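Local coordinates for fumarate lyase (Mesorhizobium sp., PDB 3C8T), which belongs to the fumarate lyase family of mostly helical enzymes and is modelled here as an assembly of four chains, at residues F26-E34 with P79-L87; L186-G195 with L217-R228. All coordinates share one frame; numbering follows the deposited sequence.

Contact 1: residues F26-E34 with P79-L87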
# COMPACT_ATOMS: atom_id res chain seq x y z
N PHE A 26 -6.16 -28.60 1.81
CA PHE A 26 -4.80 -28.44 1.23
C PHE A 26 -4.09 -29.79 1.18
O PHE A 26 -3.67 -30.23 0.11
CB PHE A 26 -3.97 -27.43 2.04
CG PHE A 26 -2.58 -27.19 1.47
CD1 PHE A 26 -2.41 -26.56 0.24
CD2 PHE A 26 -1.44 -27.56 2.20
CE1 PHE A 26 -1.14 -26.32 -0.29
CE2 PHE A 26 -0.16 -27.32 1.67
CZ PHE A 26 -0.01 -26.71 0.42
N ILE A 27 -3.98 -30.43 2.33
CA ILE A 27 -3.44 -31.78 2.47
C ILE A 27 -4.06 -32.76 1.50
O ILE A 27 -3.34 -33.47 0.82
CB ILE A 27 -3.55 -32.32 3.95
CG1 ILE A 27 -2.67 -31.46 4.88
CG2 ILE A 27 -3.22 -33.85 4.02
CD1 ILE A 27 -1.22 -31.21 4.36
N SER A 28 -5.39 -32.81 1.40
CA SER A 28 -5.98 -33.77 0.43
C SER A 28 -5.56 -33.50 -1.06
O SER A 28 -5.37 -34.46 -1.84
CB SER A 28 -7.49 -33.90 0.60
OG SER A 28 -8.12 -32.78 0.05
N ARG A 29 -5.38 -32.23 -1.43
CA ARG A 29 -4.83 -31.88 -2.76
C ARG A 29 -3.36 -32.27 -2.89
O ARG A 29 -2.91 -32.61 -3.97
CB ARG A 29 -4.95 -30.38 -3.09
CG ARG A 29 -6.32 -29.69 -2.88
CD ARG A 29 -7.56 -30.54 -3.14
NE ARG A 29 -7.77 -30.90 -4.55
CZ ARG A 29 -8.69 -30.34 -5.34
NH1 ARG A 29 -8.81 -30.74 -6.61
NH2 ARG A 29 -9.47 -29.38 -4.89
N CYS A 30 -2.62 -32.18 -1.77
CA CYS A 30 -1.23 -32.66 -1.68
C CYS A 30 -1.09 -34.14 -1.95
O CYS A 30 -0.24 -34.56 -2.75
CB CYS A 30 -0.59 -32.29 -0.34
SG CYS A 30 -0.11 -30.50 -0.15
N VAL A 31 -1.95 -34.94 -1.31
CA VAL A 31 -2.07 -36.37 -1.61
C VAL A 31 -2.46 -36.58 -3.07
O VAL A 31 -1.82 -37.37 -3.79
CB VAL A 31 -3.09 -37.06 -0.66
CG1 VAL A 31 -3.17 -38.54 -0.95
CG2 VAL A 31 -2.72 -36.82 0.81
N GLU A 32 -3.50 -35.86 -3.53
CA GLU A 32 -3.94 -35.94 -4.93
C GLU A 32 -2.78 -35.76 -5.91
O GLU A 32 -2.64 -36.51 -6.88
CB GLU A 32 -5.13 -34.98 -5.22
CG GLU A 32 -5.46 -34.85 -6.69
CD GLU A 32 -6.63 -33.91 -7.01
OE1 GLU A 32 -7.25 -33.33 -6.08
OE2 GLU A 32 -6.93 -33.78 -8.23
N THR A 33 -1.92 -34.79 -5.63
CA THR A 33 -0.75 -34.47 -6.46
C THR A 33 0.28 -35.62 -6.45
O THR A 33 0.78 -36.01 -7.50
CB THR A 33 -0.10 -33.17 -5.95
OG1 THR A 33 -1.08 -32.12 -5.96
CG2 THR A 33 1.17 -32.75 -6.76
N GLU A 34 0.59 -36.14 -5.25
CA GLU A 34 1.59 -37.21 -5.10
C GLU A 34 1.16 -38.51 -5.81
O GLU A 34 1.99 -39.20 -6.41
CB GLU A 34 1.85 -37.51 -3.63
CG GLU A 34 2.55 -36.39 -2.89
CD GLU A 34 4.08 -36.46 -2.97
OE1 GLU A 34 4.62 -37.33 -3.70
OE2 GLU A 34 4.73 -35.65 -2.27
N PRO A 79 4.66 -29.10 5.59
CA PRO A 79 3.94 -30.35 5.83
C PRO A 79 4.24 -31.47 4.84
O PRO A 79 3.82 -32.60 5.10
CB PRO A 79 2.46 -29.93 5.69
CG PRO A 79 2.49 -28.83 4.65
CD PRO A 79 3.78 -28.07 4.99
N ILE A 80 4.93 -31.18 3.74
CA ILE A 80 5.02 -32.17 2.67
C ILE A 80 5.76 -33.47 3.04
O ILE A 80 5.26 -34.55 2.78
CB ILE A 80 5.58 -31.60 1.35
CG1 ILE A 80 4.69 -30.47 0.81
CG2 ILE A 80 5.75 -32.70 0.33
CD1 ILE A 80 3.16 -30.67 0.99
N LEU A 81 6.96 -33.36 3.59
CA LEU A 81 7.71 -34.58 3.89
C LEU A 81 7.09 -35.39 5.02
O LEU A 81 7.06 -36.60 4.91
CB LEU A 81 9.23 -34.32 4.04
CG LEU A 81 9.90 -33.85 2.73
CD1 LEU A 81 11.37 -33.45 2.93
CD2 LEU A 81 9.82 -34.88 1.61
N PRO A 82 6.57 -34.74 6.09
CA PRO A 82 5.77 -35.48 7.07
C PRO A 82 4.53 -36.13 6.44
O PRO A 82 4.24 -37.31 6.73
CB PRO A 82 5.35 -34.39 8.07
CG PRO A 82 6.34 -33.34 7.94
CD PRO A 82 6.72 -33.33 6.51
N LEU A 83 3.81 -35.40 5.59
CA LEU A 83 2.69 -36.05 4.90
C LEU A 83 3.14 -37.28 4.06
O LEU A 83 2.46 -38.32 4.05
CB LEU A 83 1.88 -35.05 4.07
CG LEU A 83 0.97 -35.74 3.04
CD1 LEU A 83 -0.22 -36.43 3.71
CD2 LEU A 83 0.52 -34.74 1.97
N VAL A 84 4.29 -37.16 3.38
CA VAL A 84 4.81 -38.30 2.58
C VAL A 84 5.16 -39.50 3.50
O VAL A 84 4.91 -40.64 3.16
CB VAL A 84 6.01 -37.88 1.66
CG1 VAL A 84 6.73 -39.09 1.07
CG2 VAL A 84 5.52 -36.99 0.55
N GLU A 85 5.70 -39.20 4.69
CA GLU A 85 6.02 -40.22 5.67
C GLU A 85 4.74 -40.95 6.10
O GLU A 85 4.70 -42.18 6.12
CB GLU A 85 6.76 -39.61 6.87
CG GLU A 85 8.22 -39.13 6.57
CD GLU A 85 8.75 -38.12 7.64
OE1 GLU A 85 9.58 -37.22 7.29
OE2 GLU A 85 8.31 -38.23 8.83
N GLN A 86 3.68 -40.21 6.43
CA GLN A 86 2.43 -40.85 6.84
C GLN A 86 1.88 -41.69 5.68
O GLN A 86 1.50 -42.84 5.85
CB GLN A 86 1.39 -39.82 7.32
CG GLN A 86 1.74 -39.07 8.64
CD GLN A 86 0.54 -38.30 9.18
OE1 GLN A 86 -0.60 -38.65 8.87
NE2 GLN A 86 0.79 -37.26 9.99
N LEU A 87 1.89 -41.14 4.47
CA LEU A 87 1.41 -41.91 3.33
C LEU A 87 2.28 -43.13 2.99
O LEU A 87 1.79 -44.18 2.52
CB LEU A 87 1.25 -41.01 2.10
CG LEU A 87 0.52 -41.60 0.90
CD1 LEU A 87 -0.77 -42.36 1.30
CD2 LEU A 87 0.20 -40.52 -0.11

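Contact 2: residues L186-G195 with L217-R228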
# COMPACT_ATOMS: atom_id res chain seq x y z
N LEU A 186 -3.55 -21.72 -14.11
CA LEU A 186 -3.86 -23.15 -13.87
C LEU A 186 -2.89 -24.11 -14.58
O LEU A 186 -3.27 -24.83 -15.52
CB LEU A 186 -5.33 -23.49 -14.13
CG LEU A 186 -6.34 -22.67 -13.30
CD1 LEU A 186 -7.77 -22.94 -13.78
CD2 LEU A 186 -6.22 -22.94 -11.78
N VAL A 187 -1.66 -24.13 -14.09
CA VAL A 187 -0.61 -24.95 -14.64
C VAL A 187 0.03 -25.68 -13.50
O VAL A 187 0.04 -25.21 -12.36
CB VAL A 187 0.49 -24.14 -15.44
CG1 VAL A 187 -0.05 -23.59 -16.74
CG2 VAL A 187 1.12 -23.04 -14.62
N VAL A 188 0.56 -26.87 -13.81
CA VAL A 188 1.23 -27.74 -12.83
C VAL A 188 2.53 -27.09 -12.39
O VAL A 188 3.16 -26.33 -13.16
CB VAL A 188 1.48 -29.16 -13.49
CG1 VAL A 188 2.78 -29.22 -14.36
CG2 VAL A 188 1.49 -30.22 -12.44
N GLU A 189 2.94 -27.36 -11.16
CA GLU A 189 4.35 -27.13 -10.82
C GLU A 189 5.05 -28.47 -10.53
O GLU A 189 4.71 -29.15 -9.55
CB GLU A 189 4.53 -26.21 -9.61
CG GLU A 189 5.99 -25.94 -9.31
CD GLU A 189 6.49 -24.68 -9.97
OE1 GLU A 189 7.09 -24.80 -11.05
OE2 GLU A 189 6.27 -23.57 -9.44
N PHE A 190 6.00 -28.87 -11.39
CA PHE A 190 6.83 -30.03 -11.07
C PHE A 190 8.22 -29.86 -11.68
O PHE A 190 8.42 -30.09 -12.90
CB PHE A 190 6.19 -31.35 -11.54
CG PHE A 190 6.98 -32.55 -11.15
CD1 PHE A 190 7.03 -32.96 -9.81
CD2 PHE A 190 7.71 -33.26 -12.11
CE1 PHE A 190 7.79 -34.06 -9.44
CE2 PHE A 190 8.48 -34.34 -11.77
CZ PHE A 190 8.53 -34.77 -10.44
N SER A 191 9.16 -29.41 -10.85
CA SER A 191 10.50 -29.11 -11.35
C SER A 191 11.63 -29.48 -10.42
O SER A 191 12.79 -29.30 -10.76
CB SER A 191 10.63 -27.63 -11.74
OG SER A 191 9.87 -27.33 -12.90
N GLY A 192 11.32 -29.98 -9.24
CA GLY A 192 12.36 -30.43 -8.35
C GLY A 192 13.13 -29.32 -7.67
O GLY A 192 12.85 -28.12 -7.88
N ALA A 193 14.16 -29.73 -6.92
CA ALA A 193 14.76 -28.93 -5.83
C ALA A 193 15.31 -27.61 -6.32
O ALA A 193 15.08 -26.59 -5.68
CB ALA A 193 15.83 -29.72 -5.12
N SER A 194 16.01 -27.60 -7.45
CA SER A 194 16.36 -26.31 -8.01
C SER A 194 15.80 -26.07 -9.40
O SER A 194 16.32 -25.24 -10.12
CB SER A 194 17.87 -26.00 -7.93
OG SER A 194 18.57 -27.01 -8.59
N GLY A 195 14.71 -26.76 -9.73
CA GLY A 195 13.95 -26.46 -10.97
C GLY A 195 14.39 -27.12 -12.27
O GLY A 195 13.82 -26.81 -13.34
N LEU A 217 -4.35 -30.03 -15.70
CA LEU A 217 -3.81 -28.66 -15.64
C LEU A 217 -3.02 -28.36 -16.91
O LEU A 217 -2.63 -29.30 -17.64
CB LEU A 217 -2.91 -28.51 -14.40
CG LEU A 217 -3.65 -28.60 -13.05
CD1 LEU A 217 -2.68 -28.77 -11.90
CD2 LEU A 217 -4.63 -27.37 -12.81
N GLY A 218 -2.75 -27.09 -17.19
CA GLY A 218 -1.82 -26.80 -18.31
C GLY A 218 -0.39 -27.21 -17.89
O GLY A 218 -0.15 -27.58 -16.74
N VAL A 219 0.54 -27.12 -18.84
CA VAL A 219 1.96 -27.30 -18.64
C VAL A 219 2.60 -25.91 -18.70
O VAL A 219 2.38 -25.18 -19.66
CB VAL A 219 2.57 -28.21 -19.77
CG1 VAL A 219 4.10 -28.38 -19.62
CG2 VAL A 219 1.88 -29.60 -19.82
N PRO A 220 3.39 -25.53 -17.67
CA PRO A 220 4.07 -24.23 -17.72
C PRO A 220 5.14 -24.21 -18.80
O PRO A 220 5.66 -25.28 -19.21
CB PRO A 220 4.76 -24.17 -16.35
CG PRO A 220 5.05 -25.60 -16.00
CD PRO A 220 3.73 -26.27 -16.45
N SER A 221 5.48 -23.02 -19.28
CA SER A 221 6.58 -22.91 -20.25
C SER A 221 7.93 -23.38 -19.61
O SER A 221 8.77 -23.99 -20.27
CB SER A 221 6.71 -21.47 -20.72
OG SER A 221 6.58 -20.59 -19.64
N ILE A 222 8.08 -23.07 -18.31
CA ILE A 222 9.24 -23.42 -17.50
C ILE A 222 8.84 -23.25 -16.01
O ILE A 222 7.84 -22.56 -15.66
CB ILE A 222 10.51 -22.56 -17.90
CG1 ILE A 222 11.82 -23.10 -17.29
CG2 ILE A 222 10.29 -21.05 -17.56
CD1 ILE A 222 13.09 -22.55 -17.98
N THR A 223 9.63 -23.90 -15.15
CA THR A 223 9.59 -23.78 -13.71
C THR A 223 9.16 -22.38 -13.25
O THR A 223 9.67 -21.35 -13.74
CB THR A 223 11.00 -24.08 -13.15
OG1 THR A 223 11.45 -25.32 -13.69
CG2 THR A 223 11.01 -24.13 -11.59
N TRP A 224 8.19 -22.34 -12.35
CA TRP A 224 7.73 -21.06 -11.85
C TRP A 224 7.87 -20.94 -10.32
O TRP A 224 7.14 -20.20 -9.70
CB TRP A 224 6.31 -20.72 -12.39
CG TRP A 224 5.27 -21.78 -12.19
CD1 TRP A 224 5.07 -22.89 -12.96
CD2 TRP A 224 4.26 -21.83 -11.15
NE1 TRP A 224 3.99 -23.63 -12.47
CE2 TRP A 224 3.47 -22.98 -11.38
CE3 TRP A 224 3.92 -20.98 -10.08
CZ2 TRP A 224 2.40 -23.32 -10.56
CZ3 TRP A 224 2.83 -21.32 -9.26
CH2 TRP A 224 2.09 -22.47 -9.50
N HIS A 225 8.79 -21.70 -9.73
CA HIS A 225 9.10 -21.61 -8.30
C HIS A 225 9.35 -20.13 -7.95
O HIS A 225 8.94 -19.67 -6.88
CB HIS A 225 10.34 -22.43 -7.94
CG HIS A 225 10.15 -23.92 -7.97
ND1 HIS A 225 11.18 -24.80 -8.24
CD2 HIS A 225 9.05 -24.69 -7.77
CE1 HIS A 225 10.73 -26.03 -8.21
NE2 HIS A 225 9.44 -26.00 -7.91
N SER A 226 10.00 -19.40 -8.85
CA SER A 226 10.38 -18.00 -8.61
C SER A 226 9.84 -16.99 -9.64
O SER A 226 10.22 -15.82 -9.59
CB SER A 226 11.89 -17.89 -8.50
OG SER A 226 12.48 -18.10 -9.76
N ALA A 227 8.95 -17.43 -10.53
CA ALA A 227 8.24 -16.58 -11.51
C ALA A 227 6.74 -16.58 -11.16
O ALA A 227 5.96 -17.42 -11.65
CB ALA A 227 8.47 -17.11 -12.97
N ARG A 228 6.34 -15.62 -10.32
CA ARG A 228 5.05 -15.70 -9.59
C ARG A 228 3.94 -14.82 -10.20
O ARG A 228 2.95 -14.53 -9.52
CB ARG A 228 5.27 -15.29 -8.10
CG ARG A 228 6.44 -16.04 -7.39
CD ARG A 228 6.31 -17.58 -7.51
NE ARG A 228 5.26 -18.15 -6.66
CZ ARG A 228 4.98 -19.44 -6.57
NH1 ARG A 228 5.65 -20.34 -7.32
NH2 ARG A 228 4.03 -19.85 -5.70

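Contact 1: residues F26-E34 with P79-L87
L83 of helix 80-91 packs against I27, C30 and V31 of helix 23-43. This is a helix-helix packing in the mostly helical fumarate lyase fold. The two short helical segments cross at -67°, with axes 10.9 Å apart. The CB of L83 points at the facing helix. Its CG lies anti to the backbone N (chi1 163°), and the two methyls then part. CD1 meets V31 CG2 at 3.8 Å and slips past the CG2 branch of I27. CD2 sits on C30 CB at 3.5 Å. V31 crosses L83 at about a right angle and uses its other methyl, CG1, on L87 CD2. Toward the start of helix 80-91, I80 puts CD1 3.5 Å from C30 SG. P79 meets I27 CD1 through CB and the edge of the F26 ring through CG. Y8 of the second subunit adds an edge-to-face ring contact to F26. No hydrogen bond joins the two segments. The buried carboxylate of E34 is the polar exception. Its chain bends at chi2 (-88°), and OE2 is hydrogen-bonded to H99. The same OE2 lies 3.2 Å from V84 CG2.

Contact 2: residues L186-G195 with L217-R228
Backbone hydrogen bonds join L186 and V188 to G218. G218 N gives to L186 O at 2.9 Å, and V188 N to G218 O at 3.1 Å. They form a single beta bridge centred on V187 and G218, between two loops of this largely helical lyase fold. Side-chain hydrogen bonds extend the join. W224 NE1 reaches V188 O at 2.9 Å, lying above that carbonyl's plane, while the oxygen stays near the indole plane. E189 has CG anti to the backbone N (chi1 -178°) and bends at chi2, laying its carboxylate over the same indole, the planes 30° apart. OE1 takes W224 N on its syn lone pair at 3.0 Å, nearly straight at 171°. OE2 sits 3.2 Å above the ring centre. T223 OG1 gives to G195 O at 2.8 Å; S191 OG lies 2.7 Å from T223 OG1. A long salt bridge of 3.9 Å links E189 OE2 and R228 NH1; R228 also pairs with E321 and D109. Apolar contacts fill in: V188 CG1 and V187 CB touch P220 CD. F190 packs on helix 204-215. Helix 104-140 supplies D106, bonded to H225 NE2, while R228 is the N-cap of helix 229-255.

Overall arrangement
Both contacts are mainly buried and lie on the same side of the chain's centre. Their own centres are 18 Å apart, and their nearest atoms about 6 Å. Contact 1 joins two helices through apolar side chains. Contact 2 joins two loops, with backbone and side-chain hydrogen bonds doing much of the work. Neither of its segments is regular helix or strand. Helix 104-140 borders both: M108 and T112 touch contact 1, and D106 and T110 bond to contact 2. Different neighbours complete them: the second subunit reaches F26 and P79, and the third subunit reaches the loops of contact 2.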